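Local coordinates for protein diguanylate cyclase (Pseudomonas aeruginosa, PDB 5M3C) that carries a GGDEF domain and an EAL domain on one chain and binds calcium ions and guanosine-5'-triphosphate, at residues D41-K46 with R152-G157; D98-A103 with I161-R166; K198-L201 with L206-A209; L241-L246 with I281-Q286; R359-D364 with Q396-H401. One frame throughout, in Å; residues are numbered along the deposited sequence.

Contact 1 (D41-K46 with R152-G157); sequences DLDRFK and RAKSRG. With CA (calcium ion), chain G; GTP (guanosine-5'-triphosphate), chain I.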
# COMPACT_ATOMS: atom_id res chain seq x y z
N ASP B 41 -25.33 -0.85 -16.44
CA ASP B 41 -25.28 -2.23 -15.97
C ASP B 41 -24.78 -2.27 -14.53
O ASP B 41 -23.67 -1.84 -14.24
CB ASP B 41 -24.36 -3.04 -16.88
CG ASP B 41 -24.41 -4.53 -16.59
OD1 ASP B 41 -24.55 -4.91 -15.40
OD2 ASP B 41 -24.30 -5.33 -17.54
N LEU B 42 -25.61 -2.78 -13.62
CA LEU B 42 -25.26 -2.83 -12.21
C LEU B 42 -23.92 -3.53 -12.01
O LEU B 42 -23.60 -4.47 -12.73
CB LEU B 42 -26.35 -3.53 -11.39
CG LEU B 42 -27.70 -2.82 -11.31
CD1 LEU B 42 -28.61 -3.49 -10.30
CD2 LEU B 42 -27.53 -1.34 -10.97
N ASP B 43 -23.14 -3.06 -11.04
CA ASP B 43 -21.82 -3.61 -10.76
C ASP B 43 -21.85 -4.76 -9.76
O ASP B 43 -22.41 -4.63 -8.67
CB ASP B 43 -20.89 -2.52 -10.24
CG ASP B 43 -20.42 -1.57 -11.34
OD1 ASP B 43 -20.17 -2.05 -12.46
OD2 ASP B 43 -20.30 -0.36 -11.06
N ARG B 44 -21.25 -5.88 -10.13
CA ARG B 44 -21.12 -7.04 -9.25
C ARG B 44 -22.40 -7.29 -8.45
O ARG B 44 -22.38 -7.38 -7.22
CB ARG B 44 -19.93 -6.85 -8.30
CG ARG B 44 -18.59 -6.84 -9.01
N PHE B 45 -23.52 -7.39 -9.16
CA PHE B 45 -24.82 -7.61 -8.54
C PHE B 45 -25.02 -9.08 -8.18
O PHE B 45 -25.86 -9.42 -7.35
CB PHE B 45 -25.94 -7.13 -9.47
CG PHE B 45 -27.26 -6.92 -8.78
CD1 PHE B 45 -27.47 -5.81 -7.99
CD2 PHE B 45 -28.29 -7.83 -8.95
CE1 PHE B 45 -28.69 -5.61 -7.36
CE2 PHE B 45 -29.51 -7.64 -8.32
CZ PHE B 45 -29.71 -6.53 -7.53
N LYS B 46 -24.25 -9.97 -8.82
CA LYS B 46 -24.32 -11.40 -8.53
C LYS B 46 -23.98 -11.65 -7.07
O LYS B 46 -24.66 -12.44 -6.39
CB LYS B 46 -23.37 -12.19 -9.43
N ARG B 152 -16.75 -1.15 -21.84
CA ARG B 152 -15.52 -0.38 -21.68
C ARG B 152 -15.42 0.16 -20.26
O ARG B 152 -14.41 -0.03 -19.58
CB ARG B 152 -15.47 0.77 -22.69
CG ARG B 152 -14.23 1.65 -22.58
CD ARG B 152 -12.96 0.87 -22.84
NE ARG B 152 -11.87 1.74 -23.30
CZ ARG B 152 -10.63 1.34 -23.51
NH1 ARG B 152 -9.71 2.21 -23.93
NH2 ARG B 152 -10.29 0.07 -23.31
N ALA B 153 -16.46 0.84 -19.80
CA ALA B 153 -16.51 1.33 -18.43
C ALA B 153 -16.32 0.17 -17.48
O ALA B 153 -15.74 0.32 -16.40
CB ALA B 153 -17.84 2.02 -18.16
N LYS B 154 -16.82 -0.99 -17.88
CA LYS B 154 -16.70 -2.21 -17.09
C LYS B 154 -15.24 -2.66 -16.99
O LYS B 154 -14.82 -3.15 -15.95
CB LYS B 154 -17.56 -3.33 -17.70
CG LYS B 154 -18.34 -4.15 -16.70
CD LYS B 154 -19.39 -3.32 -15.98
CE LYS B 154 -20.53 -4.18 -15.46
NZ LYS B 154 -21.37 -3.48 -14.45
N SER B 155 -14.49 -2.48 -18.07
CA SER B 155 -13.09 -2.93 -18.11
C SER B 155 -12.10 -1.91 -17.53
O SER B 155 -11.15 -2.28 -16.85
CB SER B 155 -12.67 -3.30 -19.53
OG SER B 155 -12.43 -2.15 -20.32
N ARG B 156 -12.32 -0.63 -17.82
CA ARG B 156 -11.44 0.44 -17.34
C ARG B 156 -11.61 0.70 -15.84
O ARG B 156 -11.02 1.63 -15.29
CB ARG B 156 -11.70 1.74 -18.10
CG ARG B 156 -11.06 1.80 -19.48
CD ARG B 156 -11.35 3.12 -20.17
NE ARG B 156 -11.13 4.27 -19.29
CZ ARG B 156 -9.94 4.79 -19.01
NH1 ARG B 156 -8.84 4.26 -19.52
NH2 ARG B 156 -9.85 5.83 -18.20
N GLY B 157 -12.42 -0.13 -15.20
CA GLY B 157 -12.70 0.01 -13.78
C GLY B 157 -14.16 -0.27 -13.54
O GLY B 157 -14.75 -1.13 -14.19
CA CA G . -23.88 -6.46 -13.93
PG GTP I . -20.45 -7.23 -13.56
O1G GTP I . -19.34 -7.93 -14.29
O2G GTP I . -20.03 -5.97 -12.84
O3G GTP I . -21.72 -7.07 -14.36
O3B GTP I . -20.84 -8.20 -12.33
PB GTP I . -22.28 -8.91 -12.24
O1B GTP I . -22.22 -9.97 -11.17
O2B GTP I . -23.34 -7.84 -12.15
O3A GTP I . -22.34 -9.64 -13.67
PA GTP I . -23.72 -9.96 -14.43
O1A GTP I . -23.52 -11.19 -15.29
O2A GTP I . -24.25 -8.69 -15.05
O5' GTP I . -24.69 -10.36 -13.22
C5' GTP I . -26.07 -10.02 -13.31
C4' GTP I . -26.72 -10.45 -12.01
O4' GTP I . -28.00 -9.83 -11.89
C3' GTP I . -26.93 -11.96 -11.97
O3' GTP I . -26.30 -12.53 -10.83
C2' GTP I . -28.43 -12.14 -11.91
O2' GTP I . -28.82 -13.20 -11.04
C1' GTP I . -28.92 -10.80 -11.40
N9 GTP I . -30.30 -10.54 -11.86
C8 GTP I . -30.70 -10.38 -13.13
N7 GTP I . -32.04 -10.16 -13.17
C5 GTP I . -32.50 -10.19 -11.91
C6 GTP I . -33.80 -10.03 -11.23
O6 GTP I . -34.84 -9.81 -11.90
N1 GTP I . -33.85 -10.12 -9.89
C2 GTP I . -32.74 -10.35 -9.16
N2 GTP I . -32.86 -10.43 -7.81
N3 GTP I . -31.51 -10.50 -9.71
C4 GTP I . -31.34 -10.43 -11.05

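Contact 2 (D98-A103 with I161-R166); sequences DAEHVA and IEYYTR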
# COMPACT_ATOMS: atom_id res chain seq x y z
N ASP B 98 -24.24 18.47 -22.82
CA ASP B 98 -25.33 18.25 -21.87
C ASP B 98 -25.44 16.79 -21.42
O ASP B 98 -25.86 16.51 -20.30
CB ASP B 98 -26.66 18.71 -22.47
CG ASP B 98 -26.69 20.20 -22.77
OD1 ASP B 98 -25.71 20.72 -23.33
OD2 ASP B 98 -27.71 20.84 -22.45
N ALA B 99 -25.08 15.86 -22.30
CA ALA B 99 -25.15 14.44 -21.98
C ALA B 99 -24.22 14.08 -20.83
O ALA B 99 -24.59 13.33 -19.92
CB ALA B 99 -24.83 13.60 -23.20
N GLU B 100 -23.00 14.62 -20.87
CA GLU B 100 -22.02 14.40 -19.81
C GLU B 100 -22.64 14.76 -18.47
O GLU B 100 -22.56 14.00 -17.50
CB GLU B 100 -20.79 15.28 -20.03
CG GLU B 100 -19.76 15.20 -18.91
CD GLU B 100 -18.73 14.10 -19.13
OE1 GLU B 100 -18.61 13.21 -18.26
OE2 GLU B 100 -18.05 14.13 -20.18
N HIS B 101 -23.24 15.94 -18.43
CA HIS B 101 -23.88 16.44 -17.22
C HIS B 101 -24.89 15.44 -16.68
O HIS B 101 -24.88 15.13 -15.49
CB HIS B 101 -24.55 17.78 -17.52
CG HIS B 101 -25.45 18.26 -16.43
ND1 HIS B 101 -24.96 18.67 -15.20
CD2 HIS B 101 -26.79 18.42 -16.37
CE1 HIS B 101 -25.97 19.04 -14.44
NE2 HIS B 101 -27.09 18.90 -15.12
N VAL B 102 -25.75 14.93 -17.55
CA VAL B 102 -26.83 14.04 -17.13
C VAL B 102 -26.30 12.67 -16.73
O VAL B 102 -26.85 12.01 -15.84
CB VAL B 102 -27.89 13.87 -18.24
CG1 VAL B 102 -29.00 12.93 -17.79
CG2 VAL B 102 -28.48 15.22 -18.63
N ALA B 103 -25.24 12.23 -17.40
CA ALA B 103 -24.62 10.95 -17.06
C ALA B 103 -24.20 10.89 -15.59
O ALA B 103 -24.47 9.90 -14.91
CB ALA B 103 -23.42 10.70 -17.96
N ILE B 161 -18.06 6.19 -15.89
CA ILE B 161 -18.79 6.49 -17.11
C ILE B 161 -17.84 6.46 -18.30
O ILE B 161 -16.69 6.88 -18.19
CB ILE B 161 -19.46 7.87 -17.02
CG1 ILE B 161 -20.56 7.84 -15.96
CG2 ILE B 161 -20.05 8.28 -18.36
CD1 ILE B 161 -21.16 9.20 -15.64
N GLU B 162 -18.31 5.96 -19.44
CA GLU B 162 -17.49 5.95 -20.65
C GLU B 162 -18.28 6.31 -21.90
O GLU B 162 -19.44 5.92 -22.05
CB GLU B 162 -16.82 4.59 -20.84
CG GLU B 162 -15.74 4.28 -19.82
CD GLU B 162 -14.52 5.18 -19.96
OE1 GLU B 162 -14.13 5.48 -21.11
OE2 GLU B 162 -13.95 5.56 -18.92
N TYR B 163 -17.64 7.05 -22.79
CA TYR B 163 -18.24 7.39 -24.08
C TYR B 163 -17.86 6.37 -25.13
O TYR B 163 -16.85 5.67 -25.01
CB TYR B 163 -17.80 8.78 -24.53
CG TYR B 163 -18.58 9.89 -23.88
CD1 TYR B 163 -18.17 10.44 -22.67
CD2 TYR B 163 -19.75 10.38 -24.45
CE1 TYR B 163 -18.88 11.45 -22.06
CE2 TYR B 163 -20.47 11.40 -23.85
CZ TYR B 163 -20.03 11.93 -22.66
OH TYR B 163 -20.74 12.94 -22.04
N TYR B 164 -18.67 6.28 -26.18
CA TYR B 164 -18.42 5.35 -27.26
C TYR B 164 -17.22 5.81 -28.08
O TYR B 164 -16.96 7.00 -28.18
CB TYR B 164 -19.65 5.22 -28.16
CG TYR B 164 -19.42 4.35 -29.37
CD1 TYR B 164 -19.23 2.98 -29.24
CD2 TYR B 164 -19.37 4.89 -30.65
CE1 TYR B 164 -19.01 2.17 -30.34
CE2 TYR B 164 -19.16 4.10 -31.76
CZ TYR B 164 -18.97 2.74 -31.60
OH TYR B 164 -18.75 1.94 -32.70
N THR B 165 -16.50 4.85 -28.64
CA THR B 165 -15.44 5.15 -29.61
C THR B 165 -15.40 4.05 -30.66
O THR B 165 -15.69 2.89 -30.37
CB THR B 165 -14.05 5.30 -28.94
OG1 THR B 165 -13.56 4.01 -28.53
CG2 THR B 165 -14.10 6.24 -27.74
N ARG B 166 -15.04 4.42 -31.88
CA ARG B 166 -15.04 3.50 -33.02
C ARG B 166 -14.58 2.09 -32.66
O ARG B 166 -15.14 1.10 -33.14
CB ARG B 166 -14.17 4.07 -34.15
CG ARG B 166 -14.06 3.17 -35.37
CD ARG B 166 -13.19 3.80 -36.44

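Contact 3 (K198-L201 with L206-A209); sequences KLSL and LVGA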
# COMPACT_ATOMS: atom_id res chain seq x y z
N LYS B 198 17.53 -22.86 -14.23
CA LYS B 198 18.24 -21.96 -13.33
C LYS B 198 19.66 -22.48 -13.11
O LYS B 198 19.86 -23.66 -12.83
CB LYS B 198 17.54 -21.87 -11.97
CG LYS B 198 16.37 -20.90 -11.92
CD LYS B 198 15.04 -21.60 -12.14
CE LYS B 198 14.01 -21.17 -11.11
NZ LYS B 198 14.02 -22.08 -9.93
N LEU B 199 20.64 -21.58 -13.22
CA LEU B 199 22.04 -21.97 -13.05
C LEU B 199 22.60 -21.33 -11.79
O LEU B 199 22.10 -20.31 -11.32
CB LEU B 199 22.86 -21.52 -14.26
CG LEU B 199 24.20 -22.24 -14.49
CD1 LEU B 199 23.98 -23.58 -15.17
CD2 LEU B 199 25.12 -21.36 -15.32
N SER B 200 23.64 -21.94 -11.23
CA SER B 200 24.36 -21.37 -10.10
C SER B 200 25.67 -20.77 -10.61
O SER B 200 26.37 -21.39 -11.40
CB SER B 200 24.66 -22.43 -9.04
OG SER B 200 25.59 -21.96 -8.08
N LEU B 201 25.99 -19.56 -10.16
CA LEU B 201 27.25 -18.94 -10.52
C LEU B 201 28.37 -19.46 -9.63
O LEU B 201 29.55 -19.41 -10.00
CB LEU B 201 27.14 -17.42 -10.43
CG LEU B 201 26.48 -16.74 -11.64
CD1 LEU B 201 25.46 -17.66 -12.29
CD2 LEU B 201 25.84 -15.42 -11.23
N LEU B 206 23.22 -26.96 -12.93
CA LEU B 206 21.78 -26.68 -12.81
C LEU B 206 21.36 -26.62 -11.34
O LEU B 206 21.81 -27.42 -10.52
CB LEU B 206 20.97 -27.75 -13.54
CG LEU B 206 20.62 -27.49 -15.01
CD1 LEU B 206 19.16 -27.10 -15.16
CD2 LEU B 206 21.53 -26.44 -15.63
N VAL B 207 20.49 -25.66 -11.01
CA VAL B 207 20.02 -25.49 -9.64
C VAL B 207 18.51 -25.65 -9.54
O VAL B 207 17.94 -25.54 -8.45
CB VAL B 207 20.38 -24.10 -9.10
CG1 VAL B 207 20.35 -24.11 -7.58
CG2 VAL B 207 21.75 -23.67 -9.60
N GLY B 208 17.86 -25.90 -10.67
CA GLY B 208 16.41 -26.04 -10.70
C GLY B 208 15.84 -25.47 -11.98
O GLY B 208 16.58 -25.12 -12.89
N ALA B 209 14.52 -25.37 -12.04
CA ALA B 209 13.86 -24.81 -13.21
C ALA B 209 12.54 -24.16 -12.83
O ALA B 209 11.96 -24.47 -11.78
CB ALA B 209 13.63 -25.90 -14.25

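Contact 4 (L241-L246 with I281-Q286); sequences LGDWVL and IERLEQ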
# COMPACT_ATOMS: atom_id res chain seq x y z
N LEU B 241 -7.17 -21.89 -13.04
CA LEU B 241 -5.90 -21.79 -13.75
C LEU B 241 -4.75 -22.25 -12.86
O LEU B 241 -3.94 -23.09 -13.26
CB LEU B 241 -5.65 -20.36 -14.21
CG LEU B 241 -4.36 -20.09 -14.98
CD1 LEU B 241 -4.33 -20.87 -16.29
CD2 LEU B 241 -4.20 -18.60 -15.26
N GLY B 242 -4.68 -21.69 -11.66
CA GLY B 242 -3.61 -22.00 -10.72
C GLY B 242 -3.58 -23.47 -10.35
O GLY B 242 -2.51 -24.08 -10.27
N ASP B 243 -4.76 -24.04 -10.14
CA ASP B 243 -4.89 -25.45 -9.80
C ASP B 243 -4.34 -26.29 -10.94
O ASP B 243 -3.55 -27.21 -10.73
CB ASP B 243 -6.35 -25.81 -9.54
CG ASP B 243 -6.51 -26.81 -8.41
OD1 ASP B 243 -6.35 -26.40 -7.24
OD2 ASP B 243 -6.79 -27.99 -8.69
N TRP B 244 -4.76 -25.96 -12.16
CA TRP B 244 -4.27 -26.62 -13.36
C TRP B 244 -2.75 -26.53 -13.43
O TRP B 244 -2.07 -27.52 -13.66
CB TRP B 244 -4.87 -25.98 -14.61
CG TRP B 244 -4.53 -26.72 -15.87
CD1 TRP B 244 -5.26 -27.69 -16.47
CD2 TRP B 244 -3.36 -26.53 -16.69
NE1 TRP B 244 -4.63 -28.13 -17.61
CE2 TRP B 244 -3.46 -27.44 -17.77
CE3 TRP B 244 -2.25 -25.69 -16.62
CZ2 TRP B 244 -2.49 -27.52 -18.76
CZ3 TRP B 244 -1.28 -25.78 -17.60
CH2 TRP B 244 -1.41 -26.69 -18.66
N VAL B 245 -2.24 -25.32 -13.23
CA VAL B 245 -0.80 -25.09 -13.29
C VAL B 245 -0.06 -25.95 -12.26
O VAL B 245 0.92 -26.62 -12.59
CB VAL B 245 -0.45 -23.61 -13.06
CG1 VAL B 245 1.05 -23.42 -12.87
CG2 VAL B 245 -0.94 -22.77 -14.23
N LEU B 246 -0.54 -25.93 -11.02
CA LEU B 246 0.11 -26.70 -9.95
C LEU B 246 0.16 -28.19 -10.27
O LEU B 246 1.23 -28.80 -10.27
CB LEU B 246 -0.59 -26.46 -8.62
CG LEU B 246 -0.22 -25.16 -7.90
CD1 LEU B 246 -1.13 -24.93 -6.71
CD2 LEU B 246 1.24 -25.19 -7.47
N ILE B 281 -3.48 -25.81 1.11
CA ILE B 281 -2.50 -26.72 1.70
C ILE B 281 -2.96 -28.17 1.58
O ILE B 281 -2.17 -29.06 1.25
CB ILE B 281 -2.23 -26.41 3.18
CG1 ILE B 281 -1.86 -24.94 3.36
CG2 ILE B 281 -1.13 -27.31 3.72
CD1 ILE B 281 -1.49 -24.56 4.78
N GLU B 282 -4.24 -28.42 1.87
CA GLU B 282 -4.79 -29.77 1.79
C GLU B 282 -4.66 -30.29 0.37
O GLU B 282 -4.24 -31.42 0.14
CB GLU B 282 -6.27 -29.77 2.21
CG GLU B 282 -6.50 -29.89 3.72
CD GLU B 282 -6.06 -28.67 4.50
OE1 GLU B 282 -6.24 -28.66 5.73
OE2 GLU B 282 -5.54 -27.71 3.88
N ARG B 283 -5.03 -29.44 -0.58
CA ARG B 283 -4.98 -29.78 -1.99
C ARG B 283 -3.55 -29.95 -2.49
O ARG B 283 -3.25 -30.88 -3.24
CB ARG B 283 -5.67 -28.69 -2.81
CG ARG B 283 -5.27 -28.67 -4.27
CD ARG B 283 -5.49 -30.01 -4.94
NE ARG B 283 -5.88 -29.85 -6.33
CZ ARG B 283 -6.06 -30.85 -7.19
NH1 ARG B 283 -6.42 -30.59 -8.44
NH2 ARG B 283 -5.88 -32.11 -6.80
N LEU B 284 -2.67 -29.05 -2.08
CA LEU B 284 -1.28 -29.12 -2.51
C LEU B 284 -0.65 -30.44 -2.11
O LEU B 284 0.01 -31.09 -2.91
CB LEU B 284 -0.48 -27.96 -1.91
CG LEU B 284 0.09 -27.00 -2.95
CD1 LEU B 284 0.78 -25.82 -2.27
CD2 LEU B 284 1.06 -27.74 -3.86
N GLU B 285 -0.90 -30.86 -0.88
CA GLU B 285 -0.32 -32.08 -0.37
C GLU B 285 -0.78 -33.22 -1.22
O GLU B 285 0.01 -33.99 -1.70
CB GLU B 285 -0.86 -32.28 1.05
CG GLU B 285 -0.22 -33.36 1.88
CD GLU B 285 -0.70 -33.34 3.32
OE1 GLU B 285 -0.75 -34.40 3.95
OE2 GLU B 285 -1.03 -32.27 3.83
N GLN B 286 -2.05 -33.28 -1.57
CA GLN B 286 -2.49 -34.38 -2.40
C GLN B 286 -1.80 -34.37 -3.71
O GLN B 286 -1.40 -35.39 -4.20
CB GLN B 286 -3.95 -34.29 -2.70
CG GLN B 286 -4.77 -34.03 -1.48
CD GLN B 286 -6.20 -34.47 -1.66
OE1 GLN B 286 -6.70 -34.52 -2.79
NE2 GLN B 286 -6.86 -34.80 -0.56

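Contact 5 (R359-D364 with Q396-H401); sequences RGLPDD and QSFLTH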
# COMPACT_ATOMS: atom_id res chain seq x y z
N ARG B 359 18.67 -6.01 -16.26
CA ARG B 359 18.72 -5.74 -17.70
C ARG B 359 19.58 -4.52 -18.04
O ARG B 359 19.90 -4.29 -19.21
CB ARG B 359 17.31 -5.57 -18.27
CG ARG B 359 16.61 -6.89 -18.57
N GLY B 360 19.95 -3.74 -17.03
CA GLY B 360 20.79 -2.57 -17.23
C GLY B 360 22.27 -2.84 -16.99
O GLY B 360 23.13 -2.03 -17.34
N LEU B 361 22.55 -3.99 -16.39
CA LEU B 361 23.92 -4.35 -16.04
C LEU B 361 24.79 -4.51 -17.29
O LEU B 361 24.36 -5.09 -18.28
CB LEU B 361 23.94 -5.65 -15.22
CG LEU B 361 23.14 -5.64 -13.92
CD1 LEU B 361 23.13 -7.02 -13.29
CD2 LEU B 361 23.69 -4.62 -12.94
N PRO B 362 26.02 -4.00 -17.23
CA PRO B 362 26.53 -3.30 -16.06
C PRO B 362 26.75 -1.81 -16.33
O PRO B 362 27.33 -1.11 -15.50
CB PRO B 362 27.87 -3.99 -15.81
CG PRO B 362 28.33 -4.40 -17.17
CD PRO B 362 27.11 -4.62 -18.02
N ASP B 363 26.28 -1.34 -17.48
CA ASP B 363 26.52 0.04 -17.90
C ASP B 363 25.82 1.04 -16.98
O ASP B 363 26.41 2.04 -16.58
CB ASP B 363 26.05 0.25 -19.34
N ASP B 364 24.57 0.76 -16.63
CA ASP B 364 23.78 1.66 -15.79
C ASP B 364 24.29 1.64 -14.35
O ASP B 364 24.38 0.57 -13.74
CB ASP B 364 22.30 1.29 -15.84
CG ASP B 364 21.40 2.38 -15.26
OD1 ASP B 364 21.56 2.72 -14.07
OD2 ASP B 364 20.54 2.89 -16.00
N GLN B 396 25.90 -11.37 -16.96
CA GLN B 396 26.26 -12.55 -16.18
C GLN B 396 27.62 -12.36 -15.53
O GLN B 396 27.84 -12.78 -14.39
CB GLN B 396 26.27 -13.80 -17.06
CG GLN B 396 26.50 -15.08 -16.27
CD GLN B 396 26.41 -16.33 -17.12
OE1 GLN B 396 26.13 -16.26 -18.32
NE2 GLN B 396 26.65 -17.48 -16.51
N SER B 397 28.55 -11.74 -16.25
CA SER B 397 29.87 -11.44 -15.71
C SER B 397 29.72 -10.62 -14.43
O SER B 397 30.13 -11.05 -13.35
CB SER B 397 30.73 -10.69 -16.73
OG SER B 397 31.00 -11.49 -17.87
N PHE B 398 29.12 -9.44 -14.57
CA PHE B 398 28.88 -8.55 -13.44
C PHE B 398 28.38 -9.32 -12.23
O PHE B 398 28.98 -9.29 -11.15
CB PHE B 398 27.86 -7.48 -13.83
CG PHE B 398 27.53 -6.52 -12.72
CD1 PHE B 398 26.71 -6.90 -11.66
CD2 PHE B 398 28.01 -5.22 -12.73
CE1 PHE B 398 26.40 -6.02 -10.65
CE2 PHE B 398 27.70 -4.33 -11.72
CZ PHE B 398 26.90 -4.73 -10.68
N LEU B 399 27.27 -10.02 -12.41
CA LEU B 399 26.62 -10.75 -11.33
C LEU B 399 27.58 -11.68 -10.59
O LEU B 399 27.40 -11.94 -9.40
CB LEU B 399 25.42 -11.54 -11.86
CG LEU B 399 24.23 -10.69 -12.30
CD1 LEU B 399 23.25 -11.51 -13.13
CD2 LEU B 399 23.52 -10.07 -11.11
N THR B 400 28.60 -12.16 -11.29
CA THR B 400 29.55 -13.10 -10.69
C THR B 400 30.60 -12.38 -9.84
O THR B 400 30.97 -12.86 -8.77
CB THR B 400 30.26 -13.96 -11.76
OG1 THR B 400 29.28 -14.47 -12.68
CG2 THR B 400 30.99 -15.12 -11.11
N HIS B 401 31.07 -11.23 -10.33
CA HIS B 401 32.05 -10.44 -9.59
C HIS B 401 31.42 -9.76 -8.38
O HIS B 401 32.12 -9.29 -7.49
CB HIS B 401 32.68 -9.37 -10.49
CG HIS B 401 33.42 -9.92 -11.67
ND1 HIS B 401 34.63 -10.57 -11.56
CD2 HIS B 401 33.13 -9.90 -13.00
CE1 HIS B 401 35.05 -10.94 -12.76
NE2 HIS B 401 34.15 -10.55 -13.65

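Contact 1 (D41-K46 with R152-G157)
The calcium and GTP site of the GGDEF domain is where K154, from the last turn of helix 139-155, meets D41, L42 and D43 of strand 35-43. The lysine chain bends at chi2 (64°) and then runs out past the γ-phosphate, bringing its ammonium to the D41 and L42 carbonyls. NZ donates to D41 O at 2.8 Å and L42 O at 3.0 Å, lying above both carbonyl planes. It also forms a salt bridge with D43 OD1 at 2.7 Å, on the anti side of the carboxylate, and a weak bond to GTP O2G. D43 OD1 has a second partner in S126 OG, while S124 OG and S159 N hold OD2. With its CG anti to the backbone N (chi1 -172°), D41 turns OD1 to the calcium at 2.2 Å; L42 O binds the ion at 2.3 Å, and D84 and three GTP oxygens join them. R44 N reaches GTP O2G at 3.0 Å almost straight (177°), and F45 N and K46 N serve the β-phosphate. L42 points the other way, onto L61 and I64 of helix 54-70, while strand 119-132 runs alongside and touches K154 through S126.

Contact 2 (D98-A103 with I161-R166)
I161 and Y163, on the short strand 161-163, face A103, A99 and E100 on helix 96-108, which runs nearly antiparallel to the strand (157°) with the segment axes 10.2 Å apart. The tight part is apolar. I161 holds CG1 anti to its carbonyl carbon (chi1 -67°) and extends the chain further, so that CD1 reaches A103 CB at 3.6 Å and lies against the end of that residue's backbone. I129 of strand 119-132 packs on both A103 and I161, which closes this corner between helix and sheet, and A99 fills in further along against L131 and L93. The more exposed part lies at the margin, with E100 and Y163. Their side chains cross at about a right angle, with the carboxylate and ring planes 59° apart. E100 OE2 lies at the edge of the tyrosine ring, 3.4 Å from CE1, and the bond from Y163 OH to E100 OE2 is loose, weak and long at 3.5 Å. The other oxygen, E100 OE1, has a stronger partner in R104, by a salt bridge. The helix is thus joined to the GGDEF sheet by the A103-I161 apolar contact and, at the margin, by the Y163-E100 contact, whose hydrogen bond is weak; the tyrosine hydroxyl adds little directional hold, and the glutamate charge is probably balanced chiefly by the arginine one turn on.

Contact 3 (K198-L201 with L206-A209)
Strands 192-200 and 206-217 run antiparallel, the axes of the short segments approaching to 4.5 Å, and K198 uses both its amide and its carbonyl across the gap: K198 N donates to G208 O at 2.8 Å (159°), and V207 N to K198 O at 2.8 Å (166°). L199 and L206 form a non-hydrogen-bonded pair. Their side chains leave the backbone in diverging directions, yet the ends cross at about a right angle, L199 CD1 lying 3.8 Å from L206 CD2. These residues flank the turn of the first hairpin of the EAL domain, a modified TIM barrel in which strand 192-200 is antiparallel to both neighbours. V207 sends CG2 over S200, against its amide and CB. K198 bends at chi2, chi3 and chi4 so that its chain folds over A209, with CD 3.6 Å from A209 CA, and NZ is hydrogen-bonded to S267 OG on strand 266-269. The K198 side chain comes to about 7 Å from the calcium ion bound by E210, N269, E301 and D331.

Contact 4 (L241-L246 with I281-Q286)
R283 and L284 of helix 280-291 meet D243 and L246 of helix 238-259; the two are neighbouring helices of the EAL domain. Segment 281-286 begins with I281, which touches L324 of helix 312-324. R283 comes next and points across. Its CG is anti to the backbone N (chi1 160°), and bends at chi2 and chi3 bring the guanidinium edge round to the aspartate. D243 arrives from the opposite direction, and a single oxygen, OD2, takes the arginine. R283 NH1 donates to D243 OD2 at 2.6 Å (161°), and the acceptor sits almost exactly in the guanidinium plane. R283 NE adds a weak, bent bond to the same OD2 at 3.1 Å. Carboxylate and guanidinium planes are 20° apart, and OD2 lies at the edge of the guanidinium. L284 follows on the buried side: its CD2 lies 4.4 Å from L246 CD2, a light touch, and both leucines also pack on L300 of strand 298-303. E285 touches L324 as well. The pairing thus has two levels, a leucine pair next to L300 and an ion pair further out. With NH1, and weakly NE, directed at one oxygen, the rotation of the guanidinium is probably set by D243, and E247, a long and weak second ion partner of NH1, would add to the negative field.

Contact 5 (R359-D364 with Q396-H401)
S397 O, just ahead of the F398 that faces L361 and P362, takes two amide hydrogens, from T400 N at 2.8 Å and from H401 N at 3.2 Å. These bonds hold the last turn of helix 393-401. From that turn F398 reaches the loop before helix 365-380, its CG anti to the backbone N (chi1 179°). L361 CD2 stands over the centre of the F398 ring, 3.9 Å from the centroid and 12° off the normal, a CH-pi contact. The other methyl, L361 CD1, meets L399 CD2 at 3.8 Å, so L361 touches two consecutive helix residues, F398 and L399. P362, which follows a cis peptide bond, brings its CB obliquely to the same ring, near CD2. A368 and R372 of helix 365-380 also touch F398, and T371 packs on L361 and L399. D364 ends the loop as the N-cap of that helix, through D364 OD1 to D367 N. No hydrogen bond crosses between loop and helix: the union is made by apolar packing alone, while the polar bonds fix each piece separately.

From the N terminus, contact 1 closes a loop from strand 35-43 to the end of helix 139-155. Contact 2 opens inside that loop, on helix 96-108, and closes just beyond it on strand 161-163, so the two cross. They touch through the salt bridge R156 NE - E162 OE2 (3.1 Å), and both reach the same GGDEF sheet. Helix 168-187 then leads on to the EAL domain, where, in series, contact 3 closes a four-residue turn, contact 4 a 34-residue loop between two helices, and contact 5 a 31-residue loop from 359-364 to helix 393-401. Contacts 3 and 5 meet where L201 packs on L399 and T400, while contact 4 stands apart.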